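Local coordinates for protein putative trimethylamine methyltransferase (Rhizobium meliloti, PDB 4YYC) that probably acts as a methyltransferase, as a member of the trimethylamine methyltransferase family, at residues 195-198 against 199-203. Numbering follows the deposited sequence. Where two conformers were deposited one is given.
Sequences DMVY and SHIRY
Tyr198 and Arg202, one turn apart near the C-terminal end of helix 192-202, make the main side-chain contact. Arg202 CB sits over one face of the phenol ring, a CH-pi contact 4.0 Å from the ring centroid, and in the conformer described CD runs on to 3.5 Å from Tyr198 OH. Tyr198 has CG anti to its backbone N (chi1 180°), as does Arg202, which lays ring and aliphatic chain side by side. Tyr198 OH is hydrogen-bonded to Asp506 of helix 503-518. Val197 and Ile201 form a smaller apolar pair, CG1 to CD1 at 4.0 Å, beside helix 215-229.

Among the polar contacts, Ser199 makes the i to i-4 back-bond of a helical serine: OG donates to Asp195 O at 2.7 Å, while Ser199 N reaches the same oxygen from the opposite face of the carbonyl plane at 2.9 Å. In the last turn Tyr198 O is a bifurcated acceptor, taking the i+4 donor Arg202 N nearly in line with C=O (2.8 Å) and the i+3 donor Ile201 N from above the carbonyl plane (3.0 Å), whereas the bond from His200 N to Met196 O is weak.

The hydroxyl of the buried Ser199 thus spends its proton on a carbonyl of its own helix, while Tyr198 combines an apolar ring face packed along Arg202 with a phenol oxygen tied to the C-terminal helix.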
# COMPACT_ATOMS: atom_id res chain seq x y z
N ASP A 195 21.87 12.39 27.36
CA ASP A 195 20.86 11.41 27.85
C ASP A 195 20.19 10.62 26.74
O ASP A 195 19.84 9.44 26.94
CB ASP A 195 19.84 12.13 28.72
CG ASP A 195 20.46 12.70 29.95
OD1 ASP A 195 20.85 11.93 30.88
OD2 ASP A 195 20.66 13.92 29.99
N MSE A 196 20.00 11.28 25.60
CA MSE A 196 19.35 10.65 24.43
C MSE A 196 20.30 9.56 23.95
O MSE A 196 19.88 8.42 23.79
CB MSE A 196 19.04 11.71 23.41
CG MSE A 196 17.89 12.61 23.87
SE MSE A 196 17.93 14.36 22.93
CE MSE A 196 17.11 13.70 21.35
N VAL A 197 21.57 9.89 23.68
CA VAL A 197 22.50 8.84 23.23
C VAL A 197 22.62 7.72 24.29
O VAL A 197 22.58 6.52 23.98
CB VAL A 197 23.88 9.41 22.85
CG1 VAL A 197 24.89 8.30 22.60
CG2 VAL A 197 23.74 10.35 21.64
N TYR A 198 22.77 8.11 25.54
CA TYR A 198 22.89 7.13 26.61
C TYR A 198 21.70 6.17 26.61
O TYR A 198 21.87 4.96 26.83
CB TYR A 198 22.98 7.81 27.97
CG TYR A 198 23.09 6.80 29.12
CD1 TYR A 198 24.31 6.17 29.40
CD2 TYR A 198 22.00 6.46 29.88
CE1 TYR A 198 24.42 5.26 30.47
CE2 TYR A 198 22.09 5.54 30.91
CZ TYR A 198 23.30 4.93 31.21
OH TYR A 198 23.33 4.02 32.25
N SER A 199 20.51 6.71 26.38
CA SER A 199 19.29 5.87 26.38
C SER A 199 19.34 4.77 25.33
O SER A 199 18.95 3.64 25.58
CB SER A 199 18.03 6.75 26.19
OG SER A 199 17.91 7.61 27.29
N HIS A 200 19.85 5.09 24.13
CA HIS A 200 20.03 4.09 23.08
C HIS A 200 21.03 3.00 23.46
O HIS A 200 20.96 1.90 22.95
CB HIS A 200 20.45 4.75 21.76
CG HIS A 200 19.35 5.56 21.12
ND1 HIS A 200 18.22 4.98 20.59
CD2 HIS A 200 19.21 6.89 20.93
CE1 HIS A 200 17.44 5.91 20.10
NE2 HIS A 200 18.02 7.08 20.29
N ILE A 201 21.96 3.31 24.36
CA ILE A 201 22.96 2.33 24.79
C ILE A 201 22.45 1.50 25.94
O ILE A 201 22.66 0.28 25.95
CB ILE A 201 24.30 3.03 25.13
CG1 ILE A 201 24.81 3.79 23.92
CG2 ILE A 201 25.30 2.00 25.63
CD1 ILE A 201 25.91 4.79 24.20
N ARG A 202 21.82 2.17 26.91
CA ARG A 202 21.38 1.51 28.16
C ARG A 202 20.15 0.62 27.93
O ARG A 202 20.06 -0.47 28.50
CB ARG A 202 21.11 2.58 29.24
CG ARG A 202 20.64 2.10 30.62
CD ARG A 202 21.60 1.14 31.31
NE ARG A 202 21.46 -0.15 30.70
CZ ARG A 202 21.91 -1.31 31.13
NH1 ARG A 202 22.51 -1.45 32.31
NH2 ARG A 202 21.66 -2.35 30.33
N TYR A 203 19.22 1.07 27.09
CA TYR A 203 17.92 0.41 26.96
C TYR A 203 17.77 -0.38 25.68
O TYR A 203 16.74 -1.04 25.47
CB TYR A 203 16.80 1.42 27.11
CG TYR A 203 16.81 2.08 28.47
CD1 TYR A 203 16.39 1.38 29.59
CD2 TYR A 203 17.28 3.37 28.65
CE1 TYR A 203 16.42 1.98 30.85
CE2 TYR A 203 17.33 3.98 29.89
CZ TYR A 203 16.88 3.29 30.99
OH TYR A 203 16.94 3.89 32.23